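Local coordinates for protein phosphorylated carbohydrates phosphatase TM_1254 (Thermotoga maritima msb8, PDB 3KBB) that dephosphorylates phosphorylated sugars such as erythrose 4-phosphate, fructose 6-phosphate and mannose 6-phosphate, using a divalent metal cation, best with cobalt, at residues A[89-94]-A[207-212]; A[144-149]-A[171-176]; A[160-165]-A[179-184]; A[165-170]-A[195-200]. One frame throughout, in Å; residues are numbered along the deposited sequence.

Contact 1: A[89-94]-A[207-212]; sequences VREALE and EILNVL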
loop_
_atom_site.group_PDB
_atom_site.type_symbol
_atom_site.label_atom_id
_atom_site.label_comp_id
_atom_site.label_asym_id
_atom_site.label_seq_id
_atom_site.Cartn_x
_atom_site.Cartn_y
_atom_site.Cartn_z
ATOM N N VAL A 89 5.080 -5.431 12.003
ATOM C CA VAL A 89 3.689 -5.084 11.711
ATOM C C VAL A 89 2.682 -6.105 12.315
ATOM O O VAL A 89 1.639 -5.723 12.876
ATOM C CB VAL A 89 3.497 -4.866 10.188
ATOM C CG1 VAL A 89 2.034 -4.777 9.848
ATOM C CG2 VAL A 89 4.241 -3.619 9.784
ATOM N N ARG A 90 2.999 -7.389 12.226
ATOM C CA ARG A 90 2.128 -8.387 12.855
ATOM C C ARG A 90 1.943 -8.112 14.351
ATOM O O ARG A 90 0.816 -8.162 14.853
ATOM C CB ARG A 90 2.622 -9.801 12.561
ATOM C CG ARG A 90 1.671 -10.892 13.012
ATOM C CD ARG A 90 2.229 -12.263 12.670
ATOM N NE ARG A 90 2.416 -12.413 11.225
ATOM C CZ ARG A 90 1.455 -12.846 10.401
ATOM N NH1 ARG A 90 0.249 -13.156 10.869
ATOM N NH2 ARG A 90 1.701 -12.941 9.110
ATOM N N GLU A 91 3.030 -7.752 15.051
ATOM C CA GLU A 91 2.995 -7.518 16.504
ATOM C C GLU A 91 2.106 -6.305 16.804
ATOM O O GLU A 91 1.429 -6.226 17.837
ATOM C CB GLU A 91 4.432 -7.277 17.033
ATOM C CG GLU A 91 4.745 -8.012 18.348
ATOM C CD GLU A 91 6.161 -7.748 18.922
ATOM O OE1 GLU A 91 7.140 -7.680 18.135
ATOM O OE2 GLU A 91 6.281 -7.643 20.180
ATOM N N ALA A 92 2.146 -5.332 15.899
ATOM C CA ALA A 92 1.344 -4.139 16.017
ATOM C C ALA A 92 -0.125 -4.470 15.836
ATOM O O ALA A 92 -0.951 -3.996 16.612
ATOM C CB ALA A 92 1.778 -3.117 14.986
ATOM N N LEU A 93 -0.453 -5.289 14.832
ATOM C CA LEU A 93 -1.856 -5.707 14.633
ATOM C C LEU A 93 -2.351 -6.527 15.831
ATOM O O LEU A 93 -3.466 -6.312 16.342
ATOM C CB LEU A 93 -2.013 -6.513 13.342
ATOM C CG LEU A 93 -1.619 -5.796 12.038
ATOM C CD1 LEU A 93 -1.810 -6.762 10.880
ATOM C CD2 LEU A 93 -2.498 -4.606 11.871
ATOM N N GLU A 94 -1.502 -7.454 16.270
ATOM C CA GLU A 94 -1.819 -8.242 17.480
ATOM C C GLU A 94 -2.066 -7.336 18.693
ATOM O O GLU A 94 -2.999 -7.559 19.467
ATOM C CB GLU A 94 -0.701 -9.249 17.737
ATOM C CG GLU A 94 -0.699 -10.415 16.787
ATOM C CD GLU A 94 0.521 -11.292 16.960
ATOM O OE1 GLU A 94 1.488 -10.851 17.643
ATOM O OE2 GLU A 94 0.532 -12.412 16.394
ATOM N N GLU A 207 8.552 0.623 14.063
ATOM C CA GLU A 207 8.303 1.555 15.175
ATOM C C GLU A 207 6.817 1.716 15.494
ATOM O O GLU A 207 6.443 2.396 16.447
ATOM C CB GLU A 207 8.935 2.929 14.888
ATOM C CG GLU A 207 10.487 2.918 14.962
ATOM C CD GLU A 207 11.176 4.028 14.151
ATOM O OE1 GLU A 207 10.507 4.977 13.651
ATOM O OE2 GLU A 207 12.429 3.927 14.003
ATOM N N ILE A 208 5.965 1.098 14.682
ATOM C CA ILE A 208 4.512 1.307 14.828
ATOM C C ILE A 208 4.029 0.746 16.177
ATOM O O ILE A 208 3.223 1.367 16.867
ATOM C CB ILE A 208 3.766 0.667 13.654
ATOM C CG1 ILE A 208 4.045 1.475 12.354
ATOM C CG2 ILE A 208 2.250 0.577 13.954
ATOM C CD1 ILE A 208 3.470 0.835 11.068
ATOM N N LEU A 209 4.549 -0.414 16.550
ATOM C CA LEU A 209 4.154 -1.020 17.826
ATOM C C LEU A 209 4.343 -0.075 19.017
ATOM O O LEU A 209 3.433 0.132 19.790
ATOM C CB LEU A 209 4.893 -2.346 18.028
ATOM C CG LEU A 209 4.648 -3.009 19.400
ATOM C CD1 LEU A 209 3.192 -3.352 19.681
ATOM C CD2 LEU A 209 5.479 -4.237 19.444
ATOM N N ASN A 210 5.527 0.527 19.154
ATOM C CA ASN A 210 5.740 1.476 20.238
ATOM C C ASN A 210 4.869 2.734 20.161
ATOM O O ASN A 210 4.413 3.255 21.196
ATOM C CB ASN A 210 7.236 1.814 20.396
ATOM C CG ASN A 210 8.056 0.631 20.902
ATOM O OD1 ASN A 210 7.530 -0.299 21.524
ATOM N ND2 ASN A 210 9.357 0.667 20.638
ATOM N N VAL A 211 4.580 3.211 18.948
ATOM C CA VAL A 211 3.567 4.260 18.832
ATOM C C VAL A 211 2.232 3.814 19.452
ATOM O O VAL A 211 1.611 4.559 20.205
ATOM C CB VAL A 211 3.357 4.715 17.373
ATOM C CG1 VAL A 211 2.151 5.659 17.296
ATOM C CG2 VAL A 211 4.619 5.412 16.878
ATOM N N LEU A 212 1.780 2.611 19.118
ATOM C CA LEU A 212 0.482 2.157 19.634
ATOM C C LEU A 212 0.511 2.036 21.158
ATOM O O LEU A 212 -0.459 2.394 21.809
ATOM C CB LEU A 212 0.045 0.841 18.991
ATOM C CG LEU A 212 -0.158 1.045 17.477
ATOM C CD1 LEU A 212 -0.354 -0.318 16.823
ATOM C CD2 LEU A 212 -1.299 1.986 17.220
#
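Ile208 and Leu212, one helical turn apart, both rest on the methyl of Ala92 and illustrate how two helices settle side by side on one face of a Rossmann-like parallel sheet, the core of the HAD fold. The short axes of helices 89-94 and 208-212 approach to 8.8 Å and run in nearly the same direction, 22° apart, a closeness that the small methyl of Ala92 permits. Taken in order, Ile208 comes first. Its CG2 branch, lying anti to the backbone N, meets Ala92 CB at 3.9 Å, and the same side chain also reaches Phe6 and Phe163 on the sheet beneath. Leu209 follows, on the outer flank of the groove. With CG anti to its own N (chi1 175°), it swings its two methyls over the neighbouring helix: CD1 lies 3.8 Å from the backbone oxygen Glu91 O, while CD2 is 3.6 Å from Glu91 CD. The Glu91 chain, extended beyond CG, crosses this leucine at a slant, so its aliphatic part and its carboxylate, OE2 included, rest against CD2 without any polar bond across the contact. Leu212 then returns to the inner flank, where Val4, Phe95 and Phe163 also touch it. No hydrogen bond joins the two segments; van der Waals contact alone unites them here, with Ala92 as its middle point. The CD1 methyl of Leu212 approaches that residue twice, at 4.0 Å from Ala92 CB and 3.7 Å from the carbonyl oxygen Ala92 O.

Contact 2: A[144-149]-A[171-176]; sequences EIYLLV and EAAKSA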
loop_
_atom_site.group_PDB
_atom_site.type_symbol
_atom_site.label_atom_id
_atom_site.label_comp_id
_atom_site.label_asym_id
_atom_site.label_seq_id
_atom_site.Cartn_x
_atom_site.Cartn_y
_atom_site.Cartn_z
ATOM N N GLU A 144 -13.193 10.206 0.399
ATOM C CA GLU A 144 -14.181 9.107 0.296
ATOM C C GLU A 144 -13.770 7.788 0.985
ATOM O O GLU A 144 -14.548 7.194 1.779
ATOM C CB GLU A 144 -14.548 8.862 -1.169
ATOM C CG GLU A 144 -15.880 8.180 -1.287
ATOM C CD GLU A 144 -16.278 7.882 -2.736
ATOM O OE1 GLU A 144 -15.777 8.576 -3.640
ATOM O OE2 GLU A 144 -17.118 6.957 -2.918
ATOM N N ILE A 145 -12.573 7.304 0.674
ATOM C CA ILE A 145 -12.140 6.023 1.218
ATOM C C ILE A 145 -12.072 6.000 2.751
ATOM O O ILE A 145 -12.520 5.043 3.370
ATOM C CB ILE A 145 -10.838 5.544 0.561
ATOM C CG1 ILE A 145 -10.628 4.038 0.813
ATOM C CG2 ILE A 145 -9.647 6.407 0.926
ATOM C CD1 ILE A 145 -9.471 3.451 0.059
ATOM N N TYR A 146 -11.527 7.068 3.344
ATOM C CA TYR A 146 -11.487 7.131 4.822
ATOM C C TYR A 146 -12.858 7.372 5.428
ATOM O O TYR A 146 -13.132 6.853 6.496
ATOM C CB TYR A 146 -10.457 8.172 5.298
ATOM C CG TYR A 146 -9.085 7.532 5.196
ATOM C CD1 TYR A 146 -8.652 6.583 6.153
ATOM C CD2 TYR A 146 -8.227 7.835 4.139
ATOM C CE1 TYR A 146 -7.416 5.965 6.043
ATOM C CE2 TYR A 146 -6.976 7.222 4.011
ATOM C CZ TYR A 146 -6.582 6.274 4.978
ATOM O OH TYR A 146 -5.363 5.639 4.891
ATOM N N LEU A 147 -13.698 8.173 4.772
ATOM C CA LEU A 147 -15.108 8.359 5.223
ATOM C C LEU A 147 -15.839 7.009 5.260
ATOM O O LEU A 147 -16.593 6.720 6.213
ATOM C CB LEU A 147 -15.811 9.403 4.317
ATOM C CG LEU A 147 -15.274 10.824 4.488
ATOM C CD1 LEU A 147 -15.775 11.705 3.287
ATOM C CD2 LEU A 147 -15.642 11.457 5.848
ATOM N N LEU A 148 -15.611 6.153 4.254
ATOM C CA LEU A 148 -16.249 4.828 4.223
ATOM C C LEU A 148 -15.686 3.917 5.335
ATOM O O LEU A 148 -16.443 3.171 5.983
ATOM C CB LEU A 148 -16.057 4.176 2.847
ATOM C CG LEU A 148 -16.776 2.831 2.573
ATOM C CD1 LEU A 148 -18.262 2.899 2.935
ATOM C CD2 LEU A 148 -16.528 2.389 1.105
ATOM N N VAL A 149 -14.369 3.983 5.571
ATOM C CA VAL A 149 -13.773 3.233 6.700
ATOM C C VAL A 149 -14.426 3.659 8.020
ATOM O O VAL A 149 -14.788 2.773 8.834
ATOM C CB VAL A 149 -12.221 3.416 6.802
ATOM C CG1 VAL A 149 -11.668 2.700 8.083
ATOM C CG2 VAL A 149 -11.548 2.803 5.569
ATOM N N GLU A 171 -3.370 13.136 2.811
ATOM C CA GLU A 171 -4.354 14.149 2.478
ATOM C C GLU A 171 -5.785 13.637 2.626
ATOM O O GLU A 171 -6.649 14.344 3.167
ATOM C CB GLU A 171 -4.143 14.660 1.047
ATOM C CG GLU A 171 -2.869 15.517 0.916
ATOM C CD GLU A 171 -2.553 15.913 -0.533
ATOM O OE1 GLU A 171 -3.224 15.414 -1.461
ATOM O OE2 GLU A 171 -1.586 16.697 -0.735
ATOM N N ALA A 172 -6.018 12.407 2.162
ATOM C CA ALA A 172 -7.356 11.834 2.194
ATOM C C ALA A 172 -7.852 11.650 3.650
ATOM O O ALA A 172 -9.001 12.053 3.995
ATOM C CB ALA A 172 -7.373 10.508 1.438
ATOM N N ALA A 173 -6.986 11.099 4.496
ATOM C CA ALA A 173 -7.380 10.877 5.887
ATOM C C ALA A 173 -7.608 12.225 6.579
ATOM O O ALA A 173 -8.586 12.395 7.295
ATOM C CB ALA A 173 -6.339 10.066 6.652
ATOM N N LYS A 174 -6.718 13.174 6.362
ATOM C CA LYS A 174 -6.896 14.522 6.946
ATOM C C LYS A 174 -8.212 15.200 6.501
ATOM O O LYS A 174 -8.965 15.776 7.334
ATOM C CB LYS A 174 -5.704 15.392 6.557
ATOM C CG LYS A 174 -5.549 16.684 7.356
ATOM C CD LYS A 174 -4.923 16.442 8.745
ATOM C CE LYS A 174 -4.695 17.794 9.472
ATOM N NZ LYS A 174 -4.381 18.773 8.399
ATOM N N SER A 175 -8.494 15.123 5.204
ATOM C CA SER A 175 -9.743 15.677 4.656
ATOM C C SER A 175 -10.997 15.003 5.192
ATOM O O SER A 175 -12.044 15.661 5.245
ATOM C CB SER A 175 -9.749 15.688 3.123
ATOM O OG SER A 175 -8.758 16.573 2.624
ATOM N N ALA A 176 -10.884 13.741 5.638
ATOM C CA ALA A 176 -11.972 13.007 6.284
ATOM C C ALA A 176 -12.137 13.410 7.745
ATOM O O ALA A 176 -13.013 12.893 8.415
ATOM C CB ALA A 176 -11.737 11.490 6.182
#
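Tyr146 OH and Lys140 NZ share one carboxylate oxygen at the end of the adjoining strand 160-164, Glu164 OE2, the first through a hydrogen bond and the second through a salt bridge. The hydrogen bond pins the far end of a ring that has Ala173, of segment 171-176, over one face. Ala173 supplies the main touch. Its CB stands over the centre of the Tyr146 ring, 3.8 Å from the centroid and only 10° off the ring normal, a CH-pi contact of nearly ideal direction. Tyr146 CD2 lies close to the helix backbone as well, 3.5 Å from Ala173 N, and Ala172 CB adds a further methyl 3.9 Å from the same CD2. CG lies anti to the carbonyl carbon (chi1 -79°), which carries the ring toward helix 167-175, and chi2 of -76° turns its face to Ala173. This is the packing of two neighbouring helices on one face of the alpha/beta core: helices 144-153 and 167-175 lie over the parallel sheet, and Tyr146 also touches Ile5 and Ala106 on its strands. Nearer the backbone of helix 144-153, the contact is made by Ala176, just past the end of helix 167-175. Its CB meets Tyr146 CB at 3.7 Å. Leu147, more exposed, brings its CD2 methyl to within 3.9 Å of that same Ala176 CB.

Contact 3: A[160-165]-A[179-184]; sequences VVVFED and ERIYGV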
loop_
_atom_site.group_PDB
_atom_site.type_symbol
_atom_site.label_atom_id
_atom_site.label_comp_id
_atom_site.label_asym_id
_atom_site.label_seq_id
_atom_site.Cartn_x
_atom_site.Cartn_y
_atom_site.Cartn_z
ATOM N N VAL A 160 -9.648 7.756 16.067
ATOM C CA VAL A 160 -8.885 6.775 15.263
ATOM C C VAL A 160 -7.448 7.250 15.076
ATOM O O VAL A 160 -7.150 8.466 15.125
ATOM C CB VAL A 160 -9.534 6.474 13.866
ATOM C CG1 VAL A 160 -11.038 6.136 14.072
ATOM C CG2 VAL A 160 -9.379 7.664 12.932
ATOM N N VAL A 161 -6.578 6.287 14.870
ATOM C CA VAL A 161 -5.183 6.569 14.472
ATOM C C VAL A 161 -4.998 5.932 13.089
ATOM O O VAL A 161 -5.504 4.843 12.841
ATOM C CB VAL A 161 -4.189 5.902 15.440
ATOM C CG1 VAL A 161 -2.735 6.104 14.936
ATOM C CG2 VAL A 161 -4.315 6.518 16.802
ATOM N N VAL A 162 -4.322 6.632 12.169
ATOM C CA VAL A 162 -4.108 6.104 10.814
ATOM C C VAL A 162 -2.612 5.964 10.566
ATOM O O VAL A 162 -1.858 6.847 10.984
ATOM C CB VAL A 162 -4.695 7.123 9.777
ATOM C CG1 VAL A 162 -4.263 6.777 8.313
ATOM C CG2 VAL A 162 -6.215 7.127 9.837
ATOM N N PHE A 163 -2.194 4.909 9.875
ATOM C CA PHE A 163 -0.804 4.727 9.418
ATOM C C PHE A 163 -0.824 4.739 7.900
ATOM O O PHE A 163 -1.390 3.830 7.231
ATOM C CB PHE A 163 -0.222 3.420 9.974
ATOM C CG PHE A 163 -0.003 3.488 11.454
ATOM C CD1 PHE A 163 1.156 4.099 11.957
ATOM C CD2 PHE A 163 -0.993 3.066 12.347
ATOM C CE1 PHE A 163 1.341 4.224 13.322
ATOM C CE2 PHE A 163 -0.836 3.207 13.732
ATOM C CZ PHE A 163 0.343 3.806 14.227
ATOM N N GLU A 164 -0.225 5.793 7.347
ATOM C CA GLU A 164 -0.319 6.046 5.937
ATOM C C GLU A 164 1.077 6.171 5.347
ATOM O O GLU A 164 2.010 6.427 6.059
ATOM C CB GLU A 164 -1.124 7.316 5.657
ATOM C CG GLU A 164 -2.536 7.043 5.073
ATOM C CD GLU A 164 -2.516 6.434 3.653
ATOM O OE1 GLU A 164 -1.438 6.308 3.060
ATOM O OE2 GLU A 164 -3.584 6.068 3.129
ATOM N N ASP A 165 1.237 6.012 4.048
ATOM C CA ASP A 165 2.593 6.019 3.490
ATOM C C ASP A 165 2.699 6.875 2.224
ATOM O O ASP A 165 3.763 6.937 1.607
ATOM C CB ASP A 165 3.101 4.604 3.266
ATOM C CG ASP A 165 2.712 4.048 1.912
ATOM O OD1 ASP A 165 1.565 4.282 1.484
ATOM O OD2 ASP A 165 3.606 3.443 1.223
ATOM N N GLU A 179 -7.162 13.448 12.578
ATOM C CA GLU A 179 -5.956 14.238 12.931
ATOM C C GLU A 179 -4.718 13.396 13.213
ATOM O O GLU A 179 -3.586 13.791 12.868
ATOM C CB GLU A 179 -6.272 15.173 14.098
ATOM C CG GLU A 179 -7.129 16.376 13.641
ATOM C CD GLU A 179 -6.448 17.265 12.617
ATOM O OE1 GLU A 179 -5.378 17.844 12.928
ATOM O OE2 GLU A 179 -6.994 17.407 11.503
ATOM N N ARG A 180 -4.917 12.257 13.871
ATOM C CA ARG A 180 -3.798 11.412 14.269
ATOM C C ARG A 180 -3.325 10.500 13.139
ATOM O O ARG A 180 -3.698 9.305 13.095
ATOM C CB ARG A 180 -4.079 10.593 15.525
ATOM C CG ARG A 180 -4.567 11.394 16.723
ATOM C CD ARG A 180 -4.615 10.476 17.942
ATOM N NE ARG A 180 -5.004 11.224 19.135
ATOM C CZ ARG A 180 -4.188 11.508 20.154
ATOM N NH1 ARG A 180 -2.909 11.107 20.145
ATOM N NH2 ARG A 180 -4.672 12.195 21.184
ATOM N N ILE A 181 -2.540 11.073 12.225
ATOM C CA ILE A 181 -2.026 10.349 11.051
ATOM C C ILE A 181 -0.518 10.216 11.154
ATOM O O ILE A 181 0.174 11.246 11.288
ATOM C CB ILE A 181 -2.364 11.120 9.753
ATOM C CG1 ILE A 181 -3.890 11.320 9.644
ATOM C CG2 ILE A 181 -1.813 10.361 8.501
ATOM C CD1 ILE A 181 -4.227 12.405 8.671
ATOM N N TYR A 182 -0.006 8.988 11.152
ATOM C CA TYR A 182 1.434 8.767 11.188
ATOM C C TYR A 182 1.893 8.447 9.778
ATOM O O TYR A 182 1.232 7.677 9.057
ATOM C CB TYR A 182 1.791 7.613 12.125
ATOM C CG TYR A 182 1.626 8.007 13.580
ATOM C CD1 TYR A 182 2.721 8.486 14.320
ATOM C CD2 TYR A 182 0.376 7.980 14.189
ATOM C CE1 TYR A 182 2.557 8.890 15.643
ATOM C CE2 TYR A 182 0.192 8.363 15.509
ATOM C CZ TYR A 182 1.281 8.844 16.238
ATOM O OH TYR A 182 1.148 9.236 17.554
ATOM N N GLY A 183 3.010 9.033 9.368
ATOM C CA GLY A 183 3.557 8.729 8.066
ATOM C C GLY A 183 4.586 7.622 8.173
ATOM O O GLY A 183 5.578 7.737 8.896
ATOM N N VAL A 184 4.364 6.542 7.432
ATOM C CA VAL A 184 5.233 5.363 7.485
ATOM C C VAL A 184 6.279 5.439 6.391
ATOM O O VAL A 184 5.935 5.613 5.222
ATOM C CB VAL A 184 4.398 4.037 7.337
ATOM C CG1 VAL A 184 5.371 2.825 7.346
ATOM C CG2 VAL A 184 3.452 3.947 8.511
HETATM O O HOH W 1 -7.558 11.299 14.976
HETATM O O HOH W 2 6.324 6.368 2.547
#
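Tyr182 and Phe163 stand next to each other on parallel strands 181-184 and 160-164, pointing the same way from the sheet. Traced outward, Tyr182 CB touches Phe163 CD1 at 3.6 Å, and Tyr182 CG is 3.8 Å from Phe163 CE1. The two ring planes lie 21° apart but are slid past each other, so they hardly overlap. Farther along, Tyr182 CD2 and CE2 both meet Val161 CG1, which comes in at the ring edge; toward its tip the ring packs on Val211 of helix 208-215. Four backbone hydrogen bonds join the strands in the alternating pattern of parallel strands, which helix 167-175 connects as a beta-alpha-beta unit; the shortest is Val184 N to Glu164 O at 2.7 Å. Past the last bridge, a water donates to both Asp165 O and Val184 O. The other face carries Val162, Ile181 and Glu164, whose OE1 bends back to accept from Asp165 N at 2.9 Å, while OE2 is held by Lys140 and by Tyr146 OH. At the strand end Glu164 OE1 and Asp165 OD1 both lie close to Asp7, probably the nucleophile; such an acidic cluster is consistent with a site for the divalent metal, as in HAD relatives.

Contact 4: A[165-170]-A[195-200]; sequences DSKSGV and LEAGAV. With SO4 (sulfate ion), chain E.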
loop_
_atom_site.group_PDB
_atom_site.type_symbol
_atom_site.label_atom_id
_atom_site.label_comp_id
_atom_site.label_asym_id
_atom_site.label_seq_id
_atom_site.Cartn_x
_atom_site.Cartn_y
_atom_site.Cartn_z
ATOM N N ASP A 165 1.237 6.012 4.048
ATOM C CA ASP A 165 2.593 6.019 3.490
ATOM C C ASP A 165 2.699 6.875 2.224
ATOM O O ASP A 165 3.763 6.937 1.607
ATOM C CB ASP A 165 3.101 4.604 3.266
ATOM C CG ASP A 165 2.712 4.048 1.912
ATOM O OD1 ASP A 165 1.565 4.282 1.484
ATOM O OD2 ASP A 165 3.606 3.443 1.223
ATOM N N SER A 166 1.611 7.517 1.827
ATOM C CA SER A 166 1.702 8.449 0.662
ATOM C C SER A 166 1.115 9.830 0.955
ATOM O O SER A 166 0.226 9.975 1.797
ATOM C CB SER A 166 0.996 7.844 -0.546
ATOM O OG SER A 166 -0.406 7.930 -0.409
ATOM N N LYS A 167 1.606 10.838 0.243
ATOM C CA LYS A 167 1.039 12.198 0.332
ATOM C C LYS A 167 -0.475 12.139 0.131
ATOM O O LYS A 167 -1.227 12.699 0.935
ATOM C CB LYS A 167 1.688 13.093 -0.730
ATOM C CG LYS A 167 1.132 14.493 -0.819
ATOM C CD LYS A 167 2.013 15.289 -1.816
ATOM C CE LYS A 167 1.343 16.534 -2.298
ATOM N NZ LYS A 167 2.090 17.021 -3.517
ATOM N N SER A 168 -0.921 11.481 -0.948
ATOM C CA SER A 168 -2.353 11.441 -1.262
ATOM C C SER A 168 -3.152 10.718 -0.193
ATOM O O SER A 168 -4.274 11.137 0.105
ATOM C CB SER A 168 -2.585 10.801 -2.627
ATOM O OG SER A 168 -2.142 11.751 -3.589
ATOM N N GLY A 169 -2.546 9.703 0.416
ATOM C CA GLY A 169 -3.198 8.950 1.548
ATOM C C GLY A 169 -3.365 9.840 2.790
ATOM O O GLY A 169 -4.423 9.920 3.436
ATOM N N VAL A 170 -2.296 10.540 3.132
ATOM C CA VAL A 170 -2.375 11.468 4.267
ATOM C C VAL A 170 -3.379 12.564 4.016
ATOM O O VAL A 170 -4.174 12.892 4.882
ATOM C CB VAL A 170 -0.970 12.035 4.596
ATOM C CG1 VAL A 170 -1.089 13.147 5.668
ATOM C CG2 VAL A 170 -0.028 10.894 5.059
ATOM N N LEU A 195 4.812 14.701 6.111
ATOM C CA LEU A 195 4.662 15.695 7.170
ATOM C C LEU A 195 3.982 16.938 6.620
ATOM O O LEU A 195 3.092 17.533 7.267
ATOM C CB LEU A 195 6.062 16.024 7.737
ATOM C CG LEU A 195 6.730 14.948 8.610
ATOM C CD1 LEU A 195 8.095 15.466 9.083
ATOM C CD2 LEU A 195 5.877 14.575 9.777
ATOM N N GLU A 196 4.383 17.355 5.424
ATOM C CA GLU A 196 3.754 18.543 4.845
ATOM C C GLU A 196 2.271 18.342 4.599
ATOM O O GLU A 196 1.501 19.283 4.723
ATOM C CB GLU A 196 4.474 19.007 3.577
ATOM C CG GLU A 196 6.015 19.298 3.746
ATOM C CD GLU A 196 6.475 19.960 5.086
ATOM O OE1 GLU A 196 6.146 21.147 5.352
ATOM O OE2 GLU A 196 7.231 19.290 5.848
ATOM N N ALA A 197 1.866 17.106 4.277
ATOM C CA ALA A 197 0.440 16.793 4.094
ATOM C C ALA A 197 -0.359 16.696 5.404
ATOM O O ALA A 197 -1.602 16.580 5.365
ATOM C CB ALA A 197 0.276 15.497 3.264
ATOM N N GLY A 198 0.337 16.686 6.547
ATOM C CA GLY A 198 -0.349 16.680 7.831
ATOM C C GLY A 198 -0.053 15.522 8.747
ATOM O O GLY A 198 -0.616 15.449 9.862
ATOM N N ALA A 199 0.866 14.648 8.346
ATOM C CA ALA A 199 1.249 13.567 9.271
ATOM C C ALA A 199 1.859 14.188 10.558
ATOM O O ALA A 199 2.566 15.225 10.500
ATOM C CB ALA A 199 2.216 12.607 8.631
ATOM N N VAL A 200 1.574 13.571 11.696
ATOM C CA VAL A 200 1.991 14.146 12.993
ATOM C C VAL A 200 3.383 13.661 13.429
ATOM O O VAL A 200 3.988 14.218 14.356
ATOM C CB VAL A 200 0.984 13.835 14.135
ATOM C CG1 VAL A 200 -0.403 14.442 13.797
ATOM C CG2 VAL A 200 0.943 12.311 14.464
HETATM S S SO4 E . 0.941 10.280 -4.120
HETATM O O1 SO4 E . 0.016 9.423 -4.874
HETATM O O2 SO4 E . 0.567 10.247 -2.746
HETATM O O3 SO4 E . 2.313 9.739 -4.190
HETATM O O4 SO4 E . 0.887 11.650 -4.646
#
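Val170 and Ala197 form the heart of this contact. With CG1 anti to the backbone N (chi1 173°), Val170 extends that branch toward the C-terminal end of helix 192-196 and the turn that follows, meeting Ala197 CB at 3.6 Å and the carbonyl oxygen Ala197 O at 3.5 Å. CG1 also lies 3.6 Å from Ala199 N, so a single methyl touches both Ala197 and Ala199. Gly198 makes the bend between them through a positive phi of 121° in a Schellman motif. Nearer the surface, Lys167 meets the Ala197 methyl first through its carbonyl O, 3.9 Å from Ala197 CB, and more loosely through CG. At the other end of the segment, Ser166 is the N-cap of helix 167-175: chi1 of 75° places OG between its own N and carbonyl carbon, from where it accepts from Gly169 N at 2.9 Å. A sulfate, probably from the crystallisation liquor, sits at this helix start, its O2 taking a nearly straight bond from Ser168 N at 2.6 Å, an interaction the helix dipole would probably favour. Through Val170 and Ala197, helix 167-175 packs against the turn that leads from helix 192-196 into the edge strand 201-203, with Val170 also resting on Ile181 of strand 181-184.

Overall arrangement
From the N terminus, the first segment reached is 89-94, and contact 1 closes only when the chain arrives at 207-212, so the other three contacts are nested within its loop. Inside it, contact 2 opens at 144-149 and closes at 171-176, contact 3 runs from 160-165 to 179-184, and contact 4 from 165-170 to 195-200. These three cross one another pairwise, and contacts 3 and 4 share Asp165. Contact 3 is the sheet pairing, between strands 160-164 and 181-184; contact 1 lies on the sheet face carrying Phe163 and Tyr182, contact 2 on the face carrying Val162 and Ile181. Contact 4 joins helix 167-175, also used by contact 2, to the approach to the last strand.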